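Probable branched-chain amino acid ABC transporter, amino acid binding protein (Thermus thermophilus, PDB 3LKB) probably captures branched-chain amino acids for an ABC transporter, and is seen here with valine bound. Local coordinates at residues I76-S81 / E314-A319; P100-S105 / A294-E299; A189-F194 / M225-A230. The protein carries 2 engineered substitutions. One frame throughout, in Å; residues are numbered along the deposited sequence.

Along the chain the contacts are nested: 189-194 and 225-230 lie between 100-105 and 294-299, which in turn lie between 76-81 and 314-319. Interactions 1 and 2 have centres 8 Å apart and share the sheet in which strands 79-81 and 101-103 are parallel neighbours, joined by probable backbone hydrogen bonds from I102 N to F79 O (2.8 Å) and A104 N to S81 O (3.0 Å). Their helices, 285-308 and 313-321, are consecutive. Interaction 3 belongs to a separate sheet on the opposite side of the chain's centre, its centre 41 Å from that of interaction 1 and 34 Å from that of interaction 2. This division fits the two-lobed build of a periplasmic binding protein, with valine bound between the lobes.

Interaction 1: residues I76-S81 / E314-A319; sequences IPVFLS and ETVYQA
The carbonyl oxygen of P77 lies against the branched side chain of V316, with CG1 3.9 Å and CB 4.0 Å from P77 O. These are van der Waals approaches to carbon, not bonds, and the rest of the contact is apolar too. CG1 of V316 also reaches CG2 of V78 at 3.7 Å, the closest approach between the two segments, and the two valine side chains cross at about a right angle. The other branch, CG2 of V316, lies 4.1 Å from CB of the P77 ring. With CG1 of V316 swung opposite the backbone N (chi1 158°), that methyl lies between V78 CG2 and P77 O, while CG2 goes to the P77 ring. In one of the two alpha/beta lobes of the periplasmic binding protein fold, the one carrying strands 79-81 and 101-103, P77 and V78 form the lead-in to strand 79-81, and helix 313-321 packs on that lead-in rather than along the strand. V78 and V316 both touch I301 of helix 285-308, while P100, just ahead of strand 101-103, also packs on V316. The neighbouring hydroxyl, T315 OG1, is hydrogen-bonded to T312 N and R310 O, tying helix 313-321 to the short link after helix 285-308.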
ATOM      1  N   ILE A  76      -0.468 -10.645 -24.593  1.00 15.79           N
ATOM      2  CA  ILE A  76       0.206 -11.475 -23.593  1.00 15.08           C
ATOM      3  C   ILE A  76       0.122 -12.977 -23.878  1.00 14.57           C
ATOM      4  O   ILE A  76      -0.943 -13.492 -24.161  1.00 14.29           O
ATOM      5  CB  ILE A  76      -0.266 -11.176 -22.114  1.00 15.66           C
ATOM      6  CG1 ILE A  76      -1.776 -11.410 -21.917  1.00 14.76           C
ATOM      7  CG2 ILE A  76       0.091  -9.745 -21.702  1.00 14.44           C
ATOM      8  CD1 ILE A  76      -2.192 -11.424 -20.470  1.00 17.06           C
ATOM      9  N   PRO A  77       1.254 -13.678 -23.774  1.00 13.98           N
ATOM     10  CA  PRO A  77       1.310 -15.124 -23.852  1.00 14.10           C
ATOM     11  C   PRO A  77       1.085 -15.860 -22.512  1.00 13.69           C
ATOM     12  O   PRO A  77       0.941 -17.098 -22.508  1.00 12.85           O
ATOM     13  CB  PRO A  77       2.747 -15.369 -24.367  1.00 14.97           C
ATOM     14  CG  PRO A  77       3.530 -14.232 -23.754  1.00 14.60           C
ATOM     15  CD  PRO A  77       2.598 -13.071 -23.751  1.00 14.00           C
ATOM     16  N   VAL A  78       1.062 -15.095 -21.411  1.00 13.87           N
ATOM     17  CA  VAL A  78       0.843 -15.561 -20.005  1.00 13.95           C
ATOM     18  C   VAL A  78       0.181 -14.424 -19.222  1.00 13.39           C
ATOM     19  O   VAL A  78       0.378 -13.266 -19.567  1.00 13.83           O
ATOM     20  CB  VAL A  78       2.171 -15.800 -19.197  1.00 14.25           C
ATOM     21  CG1 VAL A  78       1.928 -16.770 -17.971  1.00 14.55           C
ATOM     22  CG2 VAL A  78       3.254 -16.321 -20.055  1.00 16.60           C
ATOM     23  N   PHE A  79      -0.514 -14.769 -18.137  1.00 12.31           N
ATOM     24  CA  PHE A  79      -1.228 -13.838 -17.264  1.00 10.67           C
ATOM     25  C   PHE A  79      -0.773 -14.220 -15.869  1.00 10.78           C
ATOM     26  O   PHE A  79      -0.969 -15.366 -15.456  1.00 10.74           O
ATOM     27  CB  PHE A  79      -2.725 -14.114 -17.391  1.00 10.27           C
ATOM     28  CG  PHE A  79      -3.628 -13.312 -16.449  1.00 11.57           C
ATOM     29  CD1 PHE A  79      -3.226 -12.096 -15.876  1.00 13.31           C
ATOM     30  CD2 PHE A  79      -4.923 -13.767 -16.188  1.00 10.88           C
ATOM     31  CE1 PHE A  79      -4.084 -11.348 -15.045  1.00 10.99           C
ATOM     32  CE2 PHE A  79      -5.802 -13.041 -15.373  1.00 12.24           C
ATOM     33  CZ  PHE A  79      -5.362 -11.811 -14.774  1.00  9.07           C
ATOM     34  N   LEU A  80      -0.110 -13.287 -15.188  1.00  9.98           N
ATOM     35  CA  LEU A  80       0.201 -13.371 -13.769  1.00  9.82           C
ATOM     36  C   LEU A  80      -0.973 -12.713 -13.031  1.00 10.78           C
ATOM     37  O   LEU A  80      -1.240 -11.512 -13.209  1.00 11.07           O
ATOM     38  CB  LEU A  80       1.517 -12.645 -13.469  1.00  9.25           C
ATOM     39  CG  LEU A  80       2.772 -13.235 -14.123  1.00  8.28           C
ATOM     40  CD1 LEU A  80       4.005 -12.415 -13.913  1.00 11.72           C
ATOM     41  CD2 LEU A  80       3.017 -14.593 -13.598  1.00  8.57           C
ATOM     42  N   SER A  81      -1.741 -13.510 -12.286  1.00 10.26           N
ATOM     43  CA  SER A  81      -2.950 -12.969 -11.682  1.00  9.79           C
ATOM     44  C   SER A  81      -2.845 -13.012 -10.179  1.00  9.08           C
ATOM     45  O   SER A  81      -1.820 -13.438  -9.625  1.00  8.09           O
ATOM     46  CB  SER A  81      -4.192 -13.754 -12.120  1.00 10.10           C
ATOM     47  OG  SER A  81      -4.124 -15.066 -11.661  1.00 11.41           O
ATOM     48  N   GLU A 314       0.416 -20.517 -26.894  1.00 15.40           N
ATOM     49  CA  GLU A 314       0.557 -21.944 -27.184  1.00 17.03           C
ATOM     50  C   GLU A 314       1.945 -22.479 -26.876  1.00 15.45           C
ATOM     51  O   GLU A 314       2.074 -23.515 -26.239  1.00 15.48           O
ATOM     52  CB  GLU A 314       0.138 -22.264 -28.618  1.00 17.90           C
ATOM     53  CG  GLU A 314      -1.382 -22.092 -28.833  1.00 24.41           C
ATOM     54  CD  GLU A 314      -1.751 -21.851 -30.310  1.00 34.35           C
ATOM     55  OE1 GLU A 314      -1.444 -22.710 -31.180  1.00 35.87           O
ATOM     56  OE2 GLU A 314      -2.344 -20.785 -30.599  1.00 39.32           O
ATOM     57  N   THR A 315       2.981 -21.769 -27.280  1.00 14.49           N
ATOM     58  CA  THR A 315       4.320 -22.280 -27.052  1.00 14.71           C
ATOM     59  C   THR A 315       4.666 -22.231 -25.584  1.00 14.16           C
ATOM     60  O   THR A 315       5.333 -23.168 -25.085  1.00 13.91           O
ATOM     61  CB  THR A 315       5.397 -21.578 -27.871  1.00 14.69           C
ATOM     62  OG1 THR A 315       5.415 -20.177 -27.559  1.00 15.76           O
ATOM     63  CG2 THR A 315       5.080 -21.735 -29.347  1.00 16.69           C
ATOM     64  N   VAL A 316       4.216 -21.166 -24.912  1.00 12.29           N
ATOM     65  CA  VAL A 316       4.419 -21.016 -23.472  1.00 12.82           C
ATOM     66  C   VAL A 316       3.686 -22.110 -22.708  1.00 13.04           C
ATOM     67  O   VAL A 316       4.241 -22.681 -21.760  1.00 12.61           O
ATOM     68  CB  VAL A 316       3.934 -19.660 -22.963  1.00 12.97           C
ATOM     69  CG1 VAL A 316       3.655 -19.703 -21.475  1.00 13.50           C
ATOM     70  CG2 VAL A 316       4.944 -18.608 -23.267  1.00 12.15           C
ATOM     71  N   TYR A 317       2.457 -22.419 -23.153  1.00 13.37           N
ATOM     72  CA  TYR A 317       1.720 -23.560 -22.626  1.00 14.27           C
ATOM     73  C   TYR A 317       2.574 -24.856 -22.690  1.00 14.60           C
ATOM     74  O   TYR A 317       2.718 -25.565 -21.669  1.00 14.37           O
ATOM     75  CB  TYR A 317       0.324 -23.701 -23.272  1.00 14.48           C
ATOM     76  CG  TYR A 317      -0.416 -24.980 -22.857  1.00 15.25           C
ATOM     77  CD1 TYR A 317      -1.130 -25.040 -21.657  1.00 17.61           C
ATOM     78  CD2 TYR A 317      -0.390 -26.117 -23.648  1.00 14.54           C
ATOM     79  CE1 TYR A 317      -1.797 -26.209 -21.247  1.00 15.76           C
ATOM     80  CE2 TYR A 317      -1.051 -27.301 -23.250  1.00 15.80           C
ATOM     81  CZ  TYR A 317      -1.734 -27.331 -22.036  1.00 18.26           C
ATOM     82  OH  TYR A 317      -2.386 -28.464 -21.597  1.00 19.61           O
ATOM     83  N   GLN A 318       3.199 -25.113 -23.848  1.00 14.72           N
ATOM     84  CA  GLN A 318       3.951 -26.367 -24.113  1.00 14.54           C
ATOM     85  C   GLN A 318       5.191 -26.430 -23.278  1.00 14.18           C
ATOM     86  O   GLN A 318       5.608 -27.488 -22.823  1.00 14.19           O
ATOM     87  CB  GLN A 318       4.336 -26.495 -25.596  1.00 15.20           C
ATOM     88  CG  GLN A 318       3.170 -26.692 -26.591  1.00 18.74           C
ATOM     89  CD  GLN A 318       2.391 -27.969 -26.302  1.00 25.05           C
ATOM     90  OE1 GLN A 318       2.975 -28.977 -25.894  1.00 29.26           O
ATOM     91  NE2 GLN A 318       1.063 -27.935 -26.505  1.00 27.37           N
ATOM     92  N   ALA A 319       5.802 -25.278 -23.075  1.00 14.78           N
ATOM     93  CA  ALA A 319       6.945 -25.167 -22.161  1.00 14.24           C
ATOM     94  C   ALA A 319       6.528 -25.508 -20.722  1.00 14.11           C
ATOM     95  O   ALA A 319       7.248 -26.204 -20.034  1.00 15.54           O
ATOM     96  CB  ALA A 319       7.547 -23.773 -22.243  1.00 13.68           C
TER

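Interaction 2: residues P100-S105 / A294-E299; sequences PTIPAS and AAIAVE. Engineered in segment 294-299: A295 (natural residue Ser). With VAL (valine), chain C.
Apolar packing between I102 and the pair I296 and A297 makes up the whole contact across the segments. A single methyl does the touching on the strand side: CD1 of I102 is 3.9 Å from CG2 of I296 and 4.3 Å from CB of A297. It also comes within 4.0 Å of the backbone N of A297, so the methyl rests on the helix surface itself. An extended outer torsion (chi2 167°) carries CD1 out from the strand to that position, and the I102 and I296 side chains cross obliquely. All three residues are buried. The strand-helix pairing belongs to the same alpha/beta lobe as strand 79-81, in the periplasmic binding protein fold, where helix 285-308 packs on strand 101-103 through I102 while I296 also touches I343 on a loop. Contacts with ligand come from the far end of 100-105, just past the strand: S105 CB lies 3.3 Å from CG2 of the bound valine, and A104 CB lies 3.5 Å from the valine O. Hydrogen bonding then fixes this pocket wall, since A104 O pairs with Y232 OH, and S105 OG with both T84 OG1 and H107 N. On the helix, OE2 of E299 forms salt bridges with R302 and R303.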
ATOM      1  N   PRO A 100      -2.178 -19.426 -20.541  1.00 12.21           N
ATOM      2  CA  PRO A 100      -1.644 -19.910 -19.246  1.00 10.86           C
ATOM      3  C   PRO A 100      -1.633 -18.825 -18.208  1.00  9.57           C
ATOM      4  O   PRO A 100      -1.201 -17.722 -18.494  1.00 10.04           O
ATOM      5  CB  PRO A 100      -0.202 -20.292 -19.573  1.00 10.51           C
ATOM      6  CG  PRO A 100      -0.217 -20.601 -21.024  1.00 12.46           C
ATOM      7  CD  PRO A 100      -1.212 -19.621 -21.636  1.00 11.41           C
ATOM      8  N   THR A 101      -2.065 -19.149 -17.004  1.00  9.15           N
ATOM      9  CA  THR A 101      -2.313 -18.156 -15.974  1.00  9.92           C
ATOM     10  C   THR A 101      -1.733 -18.663 -14.713  1.00  9.71           C
ATOM     11  O   THR A 101      -2.075 -19.785 -14.285  1.00 11.17           O
ATOM     12  CB  THR A 101      -3.820 -17.970 -15.788  1.00 10.25           C
ATOM     13  OG1 THR A 101      -4.308 -17.324 -16.954  1.00 13.67           O
ATOM     14  CG2 THR A 101      -4.171 -17.111 -14.586  1.00  9.08           C
ATOM     15  N   ILE A 102      -0.847 -17.874 -14.121  1.00  8.53           N
ATOM     16  CA  ILE A 102      -0.208 -18.278 -12.885  1.00  8.82           C
ATOM     17  C   ILE A 102      -0.685 -17.338 -11.790  1.00  9.10           C
ATOM     18  O   ILE A 102      -0.265 -16.178 -11.763  1.00  9.82           O
ATOM     19  CB  ILE A 102       1.319 -18.180 -13.015  1.00  9.10           C
ATOM     20  CG1 ILE A 102       1.762 -19.003 -14.223  1.00 10.74           C
ATOM     21  CG2 ILE A 102       1.997 -18.569 -11.694  1.00  6.03           C
ATOM     22  CD1 ILE A 102       3.236 -18.758 -14.672  1.00 12.69           C
ATOM     23  N   PRO A 103      -1.587 -17.810 -10.905  1.00  9.31           N
ATOM     24  CA  PRO A 103      -2.167 -16.984  -9.844  1.00  9.01           C
ATOM     25  C   PRO A 103      -1.365 -16.935  -8.524  1.00  8.44           C
ATOM     26  O   PRO A 103      -0.722 -17.905  -8.144  1.00  7.89           O
ATOM     27  CB  PRO A 103      -3.519 -17.663  -9.582  1.00  9.78           C
ATOM     28  CG  PRO A 103      -3.602 -18.845 -10.469  1.00  8.88           C
ATOM     29  CD  PRO A 103      -2.232 -19.132 -10.945  1.00  9.20           C
ATOM     30  N   ALA A 104      -1.418 -15.787  -7.855  1.00  7.88           N
ATOM     31  CA  ALA A 104      -1.063 -15.677  -6.441  1.00  7.93           C
ATOM     32  C   ALA A 104      -2.068 -16.405  -5.554  1.00  7.42           C
ATOM     33  O   ALA A 104      -1.727 -16.833  -4.489  1.00  7.57           O
ATOM     34  CB  ALA A 104      -1.000 -14.214  -6.029  1.00  6.67           C
ATOM     35  N   SER A 105      -3.325 -16.454  -5.978  1.00  7.27           N
ATOM     36  CA  SER A 105      -4.332 -17.190  -5.275  1.00  7.98           C
ATOM     37  C   SER A 105      -3.930 -18.665  -5.302  1.00  8.28           C
ATOM     38  O   SER A 105      -3.562 -19.195  -6.357  1.00  8.37           O
ATOM     39  CB  SER A 105      -5.667 -17.092  -6.023  1.00  8.16           C
ATOM     40  OG  SER A 105      -6.576 -18.061  -5.523  1.00  7.65           O
ATOM     41  N   ALA A 294       6.837 -14.802 -11.236  1.00  6.65           N
ATOM     42  CA  ALA A 294       7.490 -14.173 -12.383  1.00  7.10           C
ATOM     43  C   ALA A 294       8.597 -15.083 -12.947  1.00  8.03           C
ATOM     44  O   ALA A 294       8.763 -15.189 -14.172  1.00  7.19           O
ATOM     45  CB  ALA A 294       8.085 -12.852 -11.989  1.00  6.63           C
ATOM     46  N   ALA A 295       9.353 -15.722 -12.054  1.00  8.06           N
ATOM     47  CA  ALA A 295      10.402 -16.666 -12.477  1.00  8.65           C
ATOM     48  C   ALA A 295       9.841 -17.825 -13.299  1.00  9.04           C
ATOM     49  O   ALA A 295      10.425 -18.189 -14.313  1.00 10.18           O
ATOM     50  CB  ALA A 295      11.184 -17.199 -11.269  1.00  8.10           C
ATOM     51  N   ILE A 296       8.697 -18.380 -12.890  1.00  9.46           N
ATOM     52  CA  ILE A 296       8.075 -19.453 -13.653  1.00  8.81           C
ATOM     53  C   ILE A 296       7.747 -18.963 -15.076  1.00  9.96           C
ATOM     54  O   ILE A 296       8.155 -19.618 -16.064  1.00  9.93           O
ATOM     55  CB  ILE A 296       6.860 -20.077 -12.951  1.00  8.08           C
ATOM     56  CG1 ILE A 296       7.297 -20.686 -11.621  1.00  6.73           C
ATOM     57  CG2 ILE A 296       6.182 -21.167 -13.868  1.00  6.23           C
ATOM     58  CD1 ILE A 296       6.198 -21.369 -10.785  1.00  2.00           C
ATOM     59  N   ALA A 297       7.090 -17.794 -15.160  1.00  9.95           N
ATOM     60  CA  ALA A 297       6.698 -17.147 -16.429  1.00  9.90           C
ATOM     61  C   ALA A 297       7.912 -16.892 -17.272  1.00 10.27           C
ATOM     62  O   ALA A 297       7.961 -17.292 -18.416  1.00 10.93           O
ATOM     63  CB  ALA A 297       5.965 -15.840 -16.175  1.00  9.65           C
ATOM     64  N   VAL A 298       8.907 -16.232 -16.706  1.00  9.97           N
ATOM     65  CA  VAL A 298      10.086 -15.978 -17.463  1.00 10.28           C
ATOM     66  C   VAL A 298      10.761 -17.313 -17.867  1.00 11.47           C
ATOM     67  O   VAL A 298      11.243 -17.470 -18.997  1.00 12.01           O
ATOM     68  CB  VAL A 298      11.052 -15.029 -16.737  1.00  9.72           C
ATOM     69  CG1 VAL A 298      12.418 -14.974 -17.492  1.00  7.04           C
ATOM     70  CG2 VAL A 298      10.402 -13.660 -16.603  1.00  8.43           C
ATOM     71  N   GLU A 299      10.783 -18.302 -17.002  1.00 11.56           N
ATOM     72  CA  GLU A 299      11.405 -19.554 -17.491  1.00 12.10           C
ATOM     73  C   GLU A 299      10.602 -20.245 -18.610  1.00 11.85           C
ATOM     74  O   GLU A 299      11.170 -20.856 -19.484  1.00 12.89           O
ATOM     75  CB  GLU A 299      11.748 -20.499 -16.330  1.00 11.57           C
ATOM     76  CG  GLU A 299      12.173 -21.950 -16.723  1.00 15.44           C
ATOM     77  CD  GLU A 299      13.577 -22.058 -17.304  1.00 16.56           C
ATOM     78  OE1 GLU A 299      14.236 -21.012 -17.413  1.00 19.88           O
ATOM     79  OE2 GLU A 299      14.032 -23.192 -17.651  1.00 19.55           O
TER
HETATM   80  N   VAL C 393      -5.110 -12.725  -1.135  1.00 17.73           N
HETATM   81  CA  VAL C 393      -5.129 -13.902  -2.087  1.00 16.42           C
HETATM   82  C   VAL C 393      -4.479 -13.642  -3.401  1.00 18.37           C
HETATM   83  O   VAL C 393      -3.312 -13.959  -3.456  1.00 21.88           O
HETATM   84  CB  VAL C 393      -6.520 -14.387  -2.427  1.00 15.87           C
HETATM   85  CG1 VAL C 393      -7.273 -13.414  -3.197  1.00 11.82           C
HETATM   86  CG2 VAL C 393      -6.393 -15.558  -3.180  1.00 12.79           C

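Interaction 3: residues A189-F194 / M225-A230; sequences ALLKRF and MRHLGA
L191 and M225 supply the tight part of this contact: CD2 of L191 sits 3.4 Å from the terminal methyl CE of M225, short for two carbon groups. The side chains meet at a slant, one leucine branch against the end of the methionine. Two torsions of M225 put the methyl there. Its first torsion, chi1 -33°, lies well off a staggered value, which suggests mild strain, and the bend at chi3 (-66°) folds CE back from the sulfur toward L191. M225 thereby bridges two residues about one turn apart on the helix, because its sulfur faces F194 while its methyl faces L191.

Packing is looser on both flanks of that methyl pair. SD of M225 lies 3.9 Å from CB of F194 and stands at the edge of the phenyl ring, near its plane, so no face is stacked by the sulfur. CD2 of L191 comes only to 4.4 Å from NE2 of H227, again at a ring edge, a marginal touch with little buried area. The solvent side is marked by M225 itself, which is partly exposed, whereas L191, F194 and H227 are buried.

Helix 188-196 here packs mainly on M225, the residue leading into strand 226-229, which runs parallel to its neighbours 201-205 and 250-253 in the mixed sheet of this lobe. Strand 201-205, helix 208-220 and strand 226-229 form a beta-alpha-beta crossover, and the crossover helix joins the contact: L191 touches I214 and D217, and H227 touches L215 and A218. F194 reaches D176 and Q178 of strand 173-179, while M225 and H227 rest on V202 of strand 201-205.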
ATOM      1  N   ALA A 189     -14.953  -9.319  21.646  1.00 16.52           N
ATOM      2  CA  ALA A 189     -16.170 -10.102  21.579  1.00 17.25           C
ATOM      3  C   ALA A 189     -15.966 -11.473  20.896  1.00 18.02           C
ATOM      4  O   ALA A 189     -16.495 -12.501  21.327  1.00 18.06           O
ATOM      5  CB  ALA A 189     -17.303  -9.303  20.878  1.00 16.69           C
ATOM      6  N   LEU A 190     -15.210 -11.488  19.814  1.00 18.25           N
ATOM      7  CA  LEU A 190     -15.099 -12.698  19.049  1.00 18.56           C
ATOM      8  C   LEU A 190     -14.280 -13.681  19.854  1.00 18.03           C
ATOM      9  O   LEU A 190     -14.640 -14.829  19.995  1.00 17.90           O
ATOM     10  CB  LEU A 190     -14.449 -12.415  17.701  1.00 19.04           C
ATOM     11  CG  LEU A 190     -13.862 -13.605  16.983  1.00 18.79           C
ATOM     12  CD1 LEU A 190     -15.025 -14.367  16.381  1.00 22.36           C
ATOM     13  CD2 LEU A 190     -12.957 -13.091  15.923  1.00 20.78           C
ATOM     14  N   LEU A 191     -13.184 -13.210  20.405  1.00 18.07           N
ATOM     15  CA  LEU A 191     -12.345 -14.061  21.228  1.00 17.78           C
ATOM     16  C   LEU A 191     -13.072 -14.593  22.491  1.00 18.60           C
ATOM     17  O   LEU A 191     -12.920 -15.773  22.848  1.00 18.89           O
ATOM     18  CB  LEU A 191     -11.021 -13.350  21.552  1.00 16.95           C
ATOM     19  CG  LEU A 191     -10.066 -13.133  20.368  1.00 16.42           C
ATOM     20  CD1 LEU A 191      -9.052 -12.062  20.661  1.00 12.79           C
ATOM     21  CD2 LEU A 191      -9.349 -14.428  19.922  1.00 14.01           C
ATOM     22  N   LYS A 192     -13.853 -13.737  23.150  1.00 19.41           N
ATOM     23  CA  LYS A 192     -14.691 -14.147  24.316  1.00 20.98           C
ATOM     24  C   LYS A 192     -15.736 -15.214  23.940  1.00 20.60           C
ATOM     25  O   LYS A 192     -15.956 -16.129  24.689  1.00 20.94           O
ATOM     26  CB  LYS A 192     -15.403 -12.940  24.943  1.00 21.65           C
ATOM     27  CG  LYS A 192     -14.847 -12.370  26.227  1.00 23.51           C
ATOM     28  CD  LYS A 192     -13.344 -12.286  26.292  1.00 28.92           C
ATOM     29  CE  LYS A 192     -12.916 -11.007  27.076  1.00 32.45           C
ATOM     30  NZ  LYS A 192     -12.824 -11.052  28.590  1.00 33.57           N
ATOM     31  N   ARG A 193     -16.338 -15.093  22.763  1.00 20.88           N
ATOM     32  CA  ARG A 193     -17.204 -16.119  22.183  1.00 21.81           C
ATOM     33  C   ARG A 193     -16.495 -17.474  22.077  1.00 20.73           C
ATOM     34  O   ARG A 193     -17.041 -18.493  22.517  1.00 20.50           O
ATOM     35  CB  ARG A 193     -17.695 -15.688  20.792  1.00 22.79           C
ATOM     36  CG  ARG A 193     -19.196 -15.417  20.632  1.00 29.90           C
ATOM     37  CD  ARG A 193     -20.003 -16.740  20.759  1.00 40.43           C
ATOM     38  NE  ARG A 193     -20.103 -17.205  22.165  1.00 45.91           N
ATOM     39  CZ  ARG A 193     -20.797 -18.269  22.611  1.00 48.55           C
ATOM     40  NH1 ARG A 193     -21.495 -19.062  21.779  1.00 48.34           N
ATOM     41  NH2 ARG A 193     -20.789 -18.534  23.915  1.00 48.12           N
ATOM     42  N   PHE A 194     -15.283 -17.473  21.512  1.00 19.17           N
ATOM     43  CA  PHE A 194     -14.446 -18.695  21.368  1.00 18.57           C
ATOM     44  C   PHE A 194     -14.084 -19.313  22.706  1.00 18.30           C
ATOM     45  O   PHE A 194     -14.170 -20.510  22.886  1.00 17.15           O
ATOM     46  CB  PHE A 194     -13.151 -18.374  20.610  1.00 17.66           C
ATOM     47  CG  PHE A 194     -13.348 -18.138  19.130  1.00 18.02           C
ATOM     48  CD1 PHE A 194     -14.634 -18.152  18.555  1.00 16.50           C
ATOM     49  CD2 PHE A 194     -12.257 -17.852  18.324  1.00 17.85           C
ATOM     50  CE1 PHE A 194     -14.827 -17.946  17.197  1.00 19.90           C
ATOM     51  CE2 PHE A 194     -12.412 -17.634  16.942  1.00 19.87           C
ATOM     52  CZ  PHE A 194     -13.696 -17.678  16.366  1.00 21.07           C
ATOM     53  N   MET A 225      -5.689 -20.239  23.741  1.00 23.00           N
ATOM     54  CA  MET A 225      -5.932 -20.898  22.478  1.00 21.29           C
ATOM     55  C   MET A 225      -4.680 -20.742  21.634  1.00 20.00           C
ATOM     56  O   MET A 225      -3.997 -19.708  21.675  1.00 18.86           O
ATOM     57  CB  MET A 225      -7.086 -20.276  21.696  1.00 21.52           C
ATOM     58  CG  MET A 225      -8.245 -19.695  22.490  1.00 23.28           C
ATOM     59  SD  MET A 225      -9.355 -18.827  21.367  1.00 15.25           S
ATOM     60  CE  MET A 225      -8.272 -17.544  20.910  1.00 25.76           C
ATOM     61  N   ARG A 226      -4.392 -21.775  20.870  1.00 18.07           N
ATOM     62  CA  ARG A 226      -3.327 -21.745  19.899  1.00 17.34           C
ATOM     63  C   ARG A 226      -3.830 -21.226  18.534  1.00 15.49           C
ATOM     64  O   ARG A 226      -4.924 -21.599  18.079  1.00 15.18           O
ATOM     65  CB  ARG A 226      -2.744 -23.146  19.792  1.00 17.64           C
ATOM     66  CG  ARG A 226      -1.893 -23.375  18.583  1.00 23.23           C
ATOM     67  CD  ARG A 226      -0.453 -22.894  18.799  1.00 29.13           C
ATOM     68  NE  ARG A 226       0.089 -23.528  19.986  1.00 32.90           N
ATOM     69  CZ  ARG A 226       1.364 -23.866  20.155  1.00 36.91           C
ATOM     70  NH1 ARG A 226       2.303 -23.643  19.220  1.00 33.51           N
ATOM     71  NH2 ARG A 226       1.701 -24.430  21.303  1.00 40.23           N
ATOM     72  N   HIS A 227      -3.026 -20.366  17.892  1.00 13.41           N
ATOM     73  CA  HIS A 227      -3.294 -19.899  16.533  1.00 10.99           C
ATOM     74  C   HIS A 227      -2.387 -20.483  15.435  1.00 10.40           C
ATOM     75  O   HIS A 227      -1.165 -20.619  15.584  1.00  9.95           O
ATOM     76  CB  HIS A 227      -3.315 -18.370  16.463  1.00 11.12           C
ATOM     77  CG  HIS A 227      -4.273 -17.729  17.421  1.00  9.79           C
ATOM     78  ND1 HIS A 227      -4.103 -17.788  18.788  1.00  9.19           N
ATOM     79  CD2 HIS A 227      -5.387 -16.989  17.211  1.00  7.05           C
ATOM     80  CE1 HIS A 227      -5.080 -17.119  19.382  1.00  9.10           C
ATOM     81  NE2 HIS A 227      -5.882 -16.640  18.445  1.00 10.51           N
ATOM     82  N   LEU A 228      -3.026 -20.821  14.318  1.00  9.32           N
ATOM     83  CA  LEU A 228      -2.377 -21.401  13.155  1.00  9.24           C
ATOM     84  C   LEU A 228      -2.918 -20.700  11.918  1.00  8.38           C
ATOM     85  O   LEU A 228      -3.939 -20.016  11.982  1.00  9.62           O
ATOM     86  CB  LEU A 228      -2.632 -22.926  13.077  1.00  8.96           C
ATOM     87  CG  LEU A 228      -2.554 -23.712  14.419  1.00  9.73           C
ATOM     88  CD1 LEU A 228      -3.808 -23.525  15.303  1.00  7.39           C
ATOM     89  CD2 LEU A 228      -2.335 -25.213  14.123  1.00  9.27           C
ATOM     90  N   GLY A 229      -2.270 -20.869  10.780  1.00  7.46           N
ATOM     91  CA  GLY A 229      -2.689 -20.137   9.602  1.00  6.76           C
ATOM     92  C   GLY A 229      -2.036 -20.578   8.329  1.00  7.41           C
ATOM     93  O   GLY A 229      -0.951 -21.136   8.329  1.00  8.35           O
ATOM     94  N   ALA A 230      -2.735 -20.333   7.233  1.00  7.47           N
ATOM     95  CA  ALA A 230      -2.324 -20.729   5.936  1.00  6.37           C
ATOM     96  C   ALA A 230      -1.401 -19.673   5.333  1.00  7.18           C
ATOM     97  O   ALA A 230      -1.052 -18.686   5.964  1.00  8.25           O
ATOM     98  CB  ALA A 230      -3.522 -20.888   5.116  1.00  6.02           C
TER